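Local coordinates for glucokinase (Leishmania braziliensis MHOM/BR/75/M2904, PDB 6EDI), which probably catalyses the ATP-dependent phosphorylation of D-glucose, as other glucokinases of the actin-like ATPase clan do, at residues 41-46 / 54-59; 67-72 / 399-404; 113-118 / 145-150. All blocks are in the same frame, centred on the assembly; numbering follows the deposited sequence.

Interaction 1. Residues 41-46 / 54-59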
loop_
_atom_site.group_PDB
_atom_site.type_symbol
_atom_site.label_atom_id
_atom_site.label_comp_id
_atom_site.label_asym_id
_atom_site.label_seq_id
_atom_site.Cartn_x
_atom_site.Cartn_y
_atom_site.Cartn_z
ATOM N N ILE A 41 23.027 -18.507 -1.759
ATOM C CA ILE A 41 23.762 -17.270 -1.575
ATOM C C ILE A 41 22.910 -16.115 -2.090
ATOM O O ILE A 41 22.416 -16.156 -3.213
ATOM C CB ILE A 41 25.102 -17.285 -2.328
ATOM C CG1 ILE A 41 26.004 -18.411 -1.810
ATOM C CG2 ILE A 41 25.794 -15.924 -2.206
ATOM C CD1 ILE A 41 26.479 -18.208 -0.375
ATOM N N TYR A 42 22.751 -15.078 -1.267
ATOM C CA TYR A 42 21.994 -13.896 -1.661
ATOM C C TYR A 42 22.964 -12.716 -1.896
ATOM O O TYR A 42 23.705 -12.313 -0.996
ATOM C CB TYR A 42 20.918 -13.578 -0.607
ATOM C CG TYR A 42 20.029 -14.773 -0.249
ATOM C CD1 TYR A 42 18.860 -15.029 -0.954
ATOM C CD2 TYR A 42 20.366 -15.633 0.794
ATOM C CE1 TYR A 42 18.052 -16.113 -0.637
ATOM C CE2 TYR A 42 19.573 -16.725 1.119
ATOM C CZ TYR A 42 18.414 -16.957 0.405
ATOM O OH TYR A 42 17.624 -18.034 0.735
ATOM N N VAL A 43 22.992 -12.214 -3.129
ATOM C CA VAL A 43 23.880 -11.111 -3.488
ATOM C C VAL A 43 23.265 -9.817 -2.972
ATOM O O VAL A 43 22.056 -9.574 -3.144
ATOM C CB VAL A 43 24.159 -11.059 -4.999
ATOM C CG1 VAL A 43 24.716 -9.706 -5.404
ATOM C CG2 VAL A 43 25.152 -12.167 -5.385
ATOM N N VAL A 44 24.089 -9.027 -2.293
ATOM C CA VAL A 44 23.625 -7.815 -1.646
ATOM C C VAL A 44 24.461 -6.642 -2.115
ATOM O O VAL A 44 25.659 -6.777 -2.421
ATOM C CB VAL A 44 23.677 -7.907 -0.085
ATOM C CG1 VAL A 44 23.036 -9.166 0.385
ATOM C CG2 VAL A 44 25.106 -7.833 0.431
ATOM N N CYS A 45 23.817 -5.486 -2.179
ATOM C CA CYS A 45 24.464 -4.265 -2.630
ATOM C C CYS A 45 23.621 -3.092 -2.163
ATOM O O CYS A 45 22.398 -3.127 -2.244
ATOM C CB CYS A 45 24.615 -4.254 -4.155
ATOM S SG CYS A 45 25.262 -2.712 -4.870
ATOM N N ASP A 46 24.280 -2.066 -1.643
ATOM C CA ASP A 46 23.586 -0.851 -1.250
ATOM C C ASP A 46 24.431 0.333 -1.698
ATOM O O ASP A 46 25.665 0.281 -1.639
ATOM C CB ASP A 46 23.339 -0.829 0.260
ATOM C CG ASP A 46 22.798 0.510 0.753
ATOM O OD1 ASP A 46 23.615 1.397 1.079
ATOM O OD2 ASP A 46 21.556 0.677 0.823
ATOM N N VAL A 54 29.191 -4.008 -1.960
ATOM C CA VAL A 54 28.735 -5.132 -2.777
ATOM C C VAL A 54 29.193 -6.413 -2.098
ATOM O O VAL A 54 30.357 -6.540 -1.753
ATOM C CB VAL A 54 29.370 -5.075 -4.177
ATOM C CG1 VAL A 54 28.832 -6.184 -5.070
ATOM C CG2 VAL A 54 29.135 -3.732 -4.807
ATOM N N GLY A 55 28.299 -7.371 -1.901
ATOM C CA GLY A 55 28.727 -8.602 -1.268
ATOM C C GLY A 55 27.707 -9.723 -1.301
ATOM O O GLY A 55 26.885 -9.805 -2.201
ATOM N N PHE A 56 27.781 -10.583 -0.294
ATOM C CA PHE A 56 27.042 -11.836 -0.284
ATOM C C PHE A 56 26.497 -12.073 1.106
ATOM O O PHE A 56 27.119 -11.696 2.100
ATOM C CB PHE A 56 27.979 -12.983 -0.678
ATOM C CG PHE A 56 28.598 -12.802 -2.015
ATOM C CD1 PHE A 56 27.917 -13.177 -3.159
ATOM C CD2 PHE A 56 29.852 -12.212 -2.134
ATOM C CE1 PHE A 56 28.478 -12.990 -4.408
ATOM C CE2 PHE A 56 30.432 -12.018 -3.371
ATOM C CZ PHE A 56 29.752 -12.407 -4.513
ATOM N N SER A 57 25.329 -12.699 1.177
ATOM C CA SER A 57 24.720 -12.995 2.463
ATOM C C SER A 57 24.195 -14.420 2.455
ATOM O O SER A 57 23.913 -14.984 1.399
ATOM C CB SER A 57 23.558 -12.045 2.740
ATOM O OG SER A 57 22.580 -12.185 1.728
ATOM N N GLN A 58 24.064 -14.999 3.639
ATOM C CA GLN A 58 23.430 -16.300 3.757
ATOM C C GLN A 58 22.869 -16.399 5.161
ATOM O O GLN A 58 23.234 -15.608 6.033
ATOM C CB GLN A 58 24.462 -17.402 3.518
ATOM C CG GLN A 58 25.675 -17.258 4.413
ATOM C CD GLN A 58 26.597 -18.457 4.357
ATOM O OE1 GLN A 58 27.486 -18.600 5.196
ATOM N NE2 GLN A 58 26.388 -19.334 3.373
ATOM N N ALA A 59 21.964 -17.348 5.373
ATOM C CA ALA A 59 21.498 -17.669 6.714
ATOM C C ALA A 59 22.250 -18.878 7.286
ATOM O O ALA A 59 23.375 -19.179 6.886
ATOM C CB ALA A 59 20.005 -17.942 6.699
#

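Interaction 2. Residues 67-72 / 399-404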
loop_
_atom_site.group_PDB
_atom_site.type_symbol
_atom_site.label_atom_id
_atom_site.label_comp_id
_atom_site.label_asym_id
_atom_site.label_seq_id
_atom_site.Cartn_x
_atom_site.Cartn_y
_atom_site.Cartn_z
ATOM N N LEU A 67 22.686 -14.524 10.728
ATOM C CA LEU A 67 22.737 -14.056 9.360
ATOM C C LEU A 67 24.151 -13.560 9.176
ATOM O O LEU A 67 24.683 -12.921 10.078
ATOM C CB LEU A 67 21.727 -12.930 9.149
ATOM C CG LEU A 67 20.253 -13.348 9.235
ATOM C CD1 LEU A 67 19.341 -12.141 9.314
ATOM C CD2 LEU A 67 19.881 -14.209 8.047
ATOM N N HIS A 68 24.765 -13.880 8.041
ATOM C CA HIS A 68 26.130 -13.441 7.772
ATOM C C HIS A 68 26.176 -12.616 6.489
ATOM O O HIS A 68 25.525 -12.947 5.497
ATOM C CB HIS A 68 27.091 -14.640 7.674
ATOM C CG HIS A 68 27.245 -15.401 8.954
ATOM N ND1 HIS A 68 27.354 -16.774 8.995
ATOM C CD2 HIS A 68 27.311 -14.981 10.241
ATOM C CE1 HIS A 68 27.469 -17.169 10.252
ATOM N NE2 HIS A 68 27.447 -16.100 11.027
ATOM N N ILE A 69 26.946 -11.532 6.521
ATOM C CA ILE A 69 27.169 -10.724 5.334
ATOM C C ILE A 69 28.661 -10.451 5.211
ATOM O O ILE A 69 29.353 -10.240 6.207
ATOM C CB ILE A 69 26.382 -9.387 5.369
ATOM C CG1 ILE A 69 24.894 -9.647 5.633
ATOM C CG2 ILE A 69 26.534 -8.622 4.063
ATOM C CD1 ILE A 69 24.024 -8.376 5.743
ATOM N N ILE A 70 29.152 -10.512 3.980
ATOM C CA ILE A 70 30.497 -10.063 3.667
ATOM C C ILE A 70 30.358 -9.060 2.542
ATOM O O ILE A 70 29.672 -9.333 1.573
ATOM C CB ILE A 70 31.363 -11.209 3.150
ATOM C CG1 ILE A 70 31.577 -12.257 4.226
ATOM C CG2 ILE A 70 32.712 -10.668 2.690
ATOM C CD1 ILE A 70 32.217 -11.742 5.461
ATOM N N TYR A 71 31.011 -7.905 2.636
ATOM C CA TYR A 71 30.928 -6.956 1.535
ATOM C C TYR A 71 32.235 -6.221 1.326
ATOM O O TYR A 71 33.026 -6.065 2.256
ATOM C CB TYR A 71 29.782 -5.951 1.744
ATOM C CG TYR A 71 29.967 -5.049 2.939
ATOM C CD1 TYR A 71 30.717 -3.877 2.852
ATOM C CD2 TYR A 71 29.399 -5.369 4.162
ATOM C CE1 TYR A 71 30.894 -3.060 3.948
ATOM C CE2 TYR A 71 29.574 -4.543 5.260
ATOM C CZ TYR A 71 30.316 -3.400 5.145
ATOM O OH TYR A 71 30.471 -2.595 6.248
ATOM N N VAL A 72 32.441 -5.782 0.090
ATOM C CA VAL A 72 33.550 -4.916 -0.275
ATOM C C VAL A 72 32.983 -3.519 -0.451
ATOM O O VAL A 72 31.940 -3.343 -1.085
ATOM C CB VAL A 72 34.168 -5.371 -1.606
ATOM C CG1 VAL A 72 35.258 -4.408 -2.055
ATOM C CG2 VAL A 72 34.713 -6.775 -1.472
ATOM N N ILE A 399 20.735 -2.900 7.888
ATOM C CA ILE A 399 19.389 -3.375 7.590
ATOM C C ILE A 399 19.163 -3.470 6.087
ATOM O O ILE A 399 18.500 -4.389 5.616
ATOM C CB ILE A 399 18.291 -2.496 8.265
ATOM C CG1 ILE A 399 16.979 -3.272 8.355
ATOM C CG2 ILE A 399 18.068 -1.201 7.527
ATOM C CD1 ILE A 399 17.073 -4.398 9.309
ATOM N N ASN A 400 19.761 -2.555 5.327
ATOM C CA ASN A 400 19.538 -2.557 3.893
ATOM C C ASN A 400 20.251 -3.720 3.202
ATOM O O ASN A 400 19.709 -4.324 2.295
ATOM C CB ASN A 400 19.923 -1.215 3.271
ATOM C CG ASN A 400 18.970 -0.102 3.657
ATOM O OD1 ASN A 400 17.983 -0.324 4.366
ATOM N ND2 ASN A 400 19.266 1.110 3.197
ATOM N N LEU A 401 21.470 -4.023 3.620
ATOM C CA LEU A 401 22.136 -5.215 3.102
ATOM C C LEU A 401 21.318 -6.484 3.405
ATOM O O LEU A 401 21.064 -7.305 2.509
ATOM C CB LEU A 401 23.566 -5.317 3.639
ATOM C CG LEU A 401 24.479 -4.218 3.096
ATOM C CD1 LEU A 401 25.928 -4.397 3.545
ATOM C CD2 LEU A 401 24.421 -4.174 1.580
ATOM N N LEU A 402 20.896 -6.630 4.658
ATOM C CA LEU A 402 20.051 -7.751 5.064
ATOM C C LEU A 402 18.787 -7.854 4.210
ATOM O O LEU A 402 18.329 -8.957 3.886
ATOM C CB LEU A 402 19.669 -7.624 6.537
ATOM C CG LEU A 402 20.751 -7.938 7.551
ATOM C CD1 LEU A 402 20.294 -7.545 8.946
ATOM C CD2 LEU A 402 21.063 -9.420 7.488
ATOM N N GLY A 403 18.232 -6.702 3.851
ATOM C CA GLY A 403 17.014 -6.663 3.062
ATOM C C GLY A 403 17.187 -7.236 1.678
ATOM O O GLY A 403 16.225 -7.726 1.066
ATOM N N CYS A 404 18.419 -7.174 1.175
ATOM C CA CYS A 404 18.703 -7.807 -0.095
ATOM C C CYS A 404 18.528 -9.319 0.065
ATOM O O CYS A 404 18.049 -9.988 -0.849
ATOM C CB CYS A 404 20.103 -7.434 -0.599
ATOM S SG CYS A 404 20.246 -5.714 -1.189
#

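Interaction 3. Residues 113-118 / 145-150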
loop_
_atom_site.group_PDB
_atom_site.type_symbol
_atom_site.label_atom_id
_atom_site.label_comp_id
_atom_site.label_asym_id
_atom_site.label_seq_id
_atom_site.Cartn_x
_atom_site.Cartn_y
_atom_site.Cartn_z
ATOM N N GLY A 113 19.769 -11.540 -6.418
ATOM C CA GLY A 113 20.614 -10.367 -6.311
ATOM C C GLY A 113 19.723 -9.152 -6.169
ATOM O O GLY A 113 18.617 -9.105 -6.726
ATOM N N ALA A 114 20.180 -8.183 -5.389
ATOM C CA ALA A 114 19.381 -6.988 -5.146
ATOM C C ALA A 114 20.275 -5.780 -4.929
ATOM O O ALA A 114 21.359 -5.896 -4.361
ATOM C CB ALA A 114 18.491 -7.183 -3.934
ATOM N N VAL A 115 19.797 -4.612 -5.356
ATOM C CA VAL A 115 20.525 -3.379 -5.102
ATOM C C VAL A 115 19.605 -2.362 -4.461
ATOM O O VAL A 115 18.602 -1.975 -5.055
ATOM C CB VAL A 115 21.143 -2.782 -6.378
ATOM C CG1 VAL A 115 21.974 -1.531 -6.027
ATOM C CG2 VAL A 115 22.019 -3.802 -7.073
ATOM N N SER A 116 19.942 -1.967 -3.234
ATOM C CA SER A 116 19.251 -0.884 -2.535
ATOM C C SER A 116 19.880 0.427 -2.977
ATOM O O SER A 116 21.098 0.602 -2.861
ATOM C CB SER A 116 19.408 -1.028 -1.021
ATOM O OG SER A 116 18.721 0.007 -0.333
ATOM N N VAL A 117 19.055 1.336 -3.494
ATOM C CA VAL A 117 19.534 2.626 -3.975
ATOM C C VAL A 117 18.765 3.765 -3.326
ATOM O O VAL A 117 17.569 3.637 -3.043
ATOM C CB VAL A 117 19.454 2.740 -5.517
ATOM C CG1 VAL A 117 20.386 1.748 -6.169
ATOM C CG2 VAL A 117 18.024 2.529 -6.004
ATOM N N PRO A 118 19.457 4.886 -3.075
ATOM C CA PRO A 118 18.842 6.052 -2.444
ATOM C C PRO A 118 18.290 6.985 -3.513
ATOM O O PRO A 118 18.785 8.098 -3.710
ATOM C CB PRO A 118 20.023 6.711 -1.733
ATOM C CG PRO A 118 21.196 6.431 -2.653
ATOM C CD PRO A 118 20.888 5.111 -3.359
ATOM N N GLU A 145 25.298 -13.476 -13.453
ATOM C CA GLU A 145 25.852 -14.372 -12.455
ATOM C C GLU A 145 25.663 -13.814 -11.046
ATOM O O GLU A 145 25.610 -14.572 -10.075
ATOM C CB GLU A 145 27.335 -14.620 -12.739
ATOM C CG GLU A 145 27.617 -15.121 -14.152
ATOM C CD GLU A 145 29.085 -15.023 -14.525
ATOM O OE1 GLU A 145 29.519 -13.932 -14.949
ATOM O OE2 GLU A 145 29.809 -16.034 -14.389
ATOM N N LEU A 146 25.577 -12.489 -10.929
ATOM C CA LEU A 146 25.308 -11.876 -9.627
ATOM C C LEU A 146 23.836 -11.534 -9.483
ATOM O O LEU A 146 23.318 -11.448 -8.369
ATOM C CB LEU A 146 26.164 -10.623 -9.402
ATOM C CG LEU A 146 27.666 -10.887 -9.397
ATOM C CD1 LEU A 146 28.459 -9.636 -9.067
ATOM C CD2 LEU A 146 28.000 -12.008 -8.418
ATOM N N PHE A 147 23.161 -11.353 -10.611
ATOM C CA PHE A 147 21.750 -10.987 -10.587
ATOM C C PHE A 147 20.941 -11.878 -11.512
ATOM O O PHE A 147 20.667 -11.501 -12.662
ATOM C CB PHE A 147 21.565 -9.507 -10.938
ATOM C CG PHE A 147 22.319 -8.580 -10.020
ATOM C CD1 PHE A 147 23.638 -8.223 -10.295
ATOM C CD2 PHE A 147 21.718 -8.092 -8.863
ATOM C CE1 PHE A 147 24.342 -7.384 -9.437
ATOM C CE2 PHE A 147 22.404 -7.256 -8.001
ATOM C CZ PHE A 147 23.725 -6.897 -8.288
ATOM N N PRO A 148 20.543 -13.062 -11.003
ATOM C CA PRO A 148 19.895 -14.070 -11.846
ATOM C C PRO A 148 18.601 -13.564 -12.447
ATOM O O PRO A 148 17.855 -12.818 -11.793
ATOM C CB PRO A 148 19.623 -15.230 -10.875
ATOM C CG PRO A 148 20.663 -15.100 -9.820
ATOM C CD PRO A 148 20.822 -13.584 -9.648
ATOM N N LYS A 149 18.369 -13.956 -13.695
ATOM C CA LYS A 149 17.159 -13.610 -14.420
ATOM C C LYS A 149 15.951 -13.993 -13.588
ATOM O O LYS A 149 15.904 -15.091 -13.046
ATOM C CB LYS A 149 17.130 -14.353 -15.764
ATOM C CG LYS A 149 15.780 -14.302 -16.474
ATOM C CD LYS A 149 15.763 -15.171 -17.733
ATOM C CE LYS A 149 14.349 -15.309 -18.306
ATOM N NZ LYS A 149 14.316 -16.134 -19.559
ATOM N N GLY A 150 14.994 -13.077 -13.455
ATOM C CA GLY A 150 13.758 -13.372 -12.754
ATOM C C GLY A 150 13.903 -13.529 -11.251
ATOM O O GLY A 150 12.966 -13.928 -10.565
#

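Interaction 1. Residues 41-46 / 54-59
Tyr42 and Ser57 form one hydrogen-bonded pair of an antiparallel ladder, and Val44 and Gly55 form the next. Val43 and Phe56 make up the non-hydrogen-bonded pair between them; Cys45 and Val54 form another, beyond Val44/Gly55. The short strand axes run at 141°, antiparallel with a marked twist, and approach to 4.4 Å. Tyr42 N donates to Ser57 O almost linearly (174°), whereas the return bond from Ser57 N to Tyr42 O, 2.7 Å long, is bent at its hydrogen. Tyr42 O is gripped twice, because Ser57 OG also donates to it at 2.9 Å. With OG between the backbone N and the carbonyl carbon (chi1 60°), the hydroxyl lies within reach of this carbonyl oxygen. Val44 and Gly55 exchange both backbone bonds, N to O in each direction.

These strands form the hairpin 41-48/51-58 in the mixed sheet; in the actin-like ATPase clan the turn of such an early hairpin typically lies by the nucleotide's phosphates, and the same is probable here. On the face carrying Val43 and Phe56, the phenylalanine ring meets methyls from two residues: Ile41 CG2 lies 3.6 Å from Phe56 CD1, and Val43 CG2 is equally close to Phe56 CE1, both obliquely. Cys45 SG rests against Val54 CG2 further along that face, at 4.0 Å. The other face carries Tyr42, Val44 and Ser57, with Val44 CG1 against Ser57 OG at 3.3 Å; helix 399-409 covers it through Cys404 and Leu405, while Phe106 meets the Phe56 ring edge-to-face on the first.

Interaction 2. Residues 67-72 / 399-404
Ile69 reaches Leu401 and Leu402 through an extended side chain: CG1 stands anti to the carbonyl carbon (chi1 -53°), and the chain beyond is extended, which carries CD1 out toward the helix. That single methyl does the central work, lying 3.6 Å from Leu402 CD2 and 3.7 Å from Leu401 CB, and so fits between two consecutive residues of the helix. Tyr71 takes the other course. Its CG sits between the backbone N and the carbonyl carbon (chi1 65°), a placement that sets the ring beside the leucine and brings Tyr71 CD2 to 3.7 Å from Leu401 CD1. The two side chains cross at about a right angle, and the methyl approaches the ring obliquely.

Leu67 completes the row at the start of the strand, where its CD1 packs 3.7 Å from Leu402 CD2. Leu402 CD2 is therefore shared by Leu67 and Ile69, while Leu401 divides its contacts by position, offering CB to Ile69 and CD1 to Tyr71. Every second residue of 67-72 takes part, as expected when one face of a strand meets a helix. No hydrogen bond joins the segments; five buried residues meet wholly through carbon atoms.

The axes of the short segments lie 9.6 Å apart at 105°, so the helix crosses the strand nearly at right angles and presents two adjacent leucines to three strand residues. Arg53 makes a cation-pi contact with the Tyr71 ring. Around this meeting point, Thr18 of strand 16-20 touches Ile69 and Tyr71, Val44 of strand 41-48 touches Ile69 and Leu401, and Leu168 of helix 157-170 packs against Leu402, so that helix 399-409 touches both the sheet and helix 157-170.

Interaction 3. Residues 113-118 / 145-150
Phe147 packs against Gly113, Ala114 and Val115 in a largely van der Waals contact between a strand and an irregular loop, where the connection leading into strand 152-156 folds against strand 110-117 of the mixed six-stranded sheet. The ring reaches from Gly113 to Val115 and meets mostly backbone atoms: Phe147 CD2 is 3.5 Å from Gly113 C, and Phe147 CE2 is 3.6 Å from Ala114 N, which sits at the ring edge, near its plane. Val115 adds a side chain, bringing CG2 obliquely to 3.6 Å from Phe147 CE2. Those two side chains cross at about a right angle.

With CG anti to the carbonyl carbon (chi1 -58°), the Phe147 ring is turned onto the strand. Gly113, having no side chain, lets Phe147 CD2 and Leu146 O come right up to its backbone. The same glycine directs its CA at Leu146 O in a CA-H...O contact of 3.6 Å, while Pro148 CD stands farther off, 4.0 Å from Gly113 N. Phe88 of helix 84-98 and Tyr142 also meet the Phe147 ring.

With no conventional hydrogen bond between them, the segments meet through van der Waals contact and one CA-H...O interaction, so the fit of the Phe147 ring against the backbone at Gly113 probably matters more than any directional polar bond.

How the interactions relate
The three contacts illustrate how one mixed sheet can organise both of its faces. Interaction 1 comes first along the chain and supplies the hairpin; strand 67-75 adjoins its second strand, and strand 110-117 adjoins its first. Interactions 1 and 2 have centres about 5 Å apart, interactions 1 and 3 about 9 Å, and interactions 2 and 3 about 13 Å. Backbone pairing, probably including Phe56 N to Ile70 O and Cys45 O to Ser116 N, carries the sheet across all three. Interaction 3 falls in sequence between the two segments of interaction 2, whose C-terminal helix returns to pack on strands that come early in the chain, tying the chain's end to this sheet.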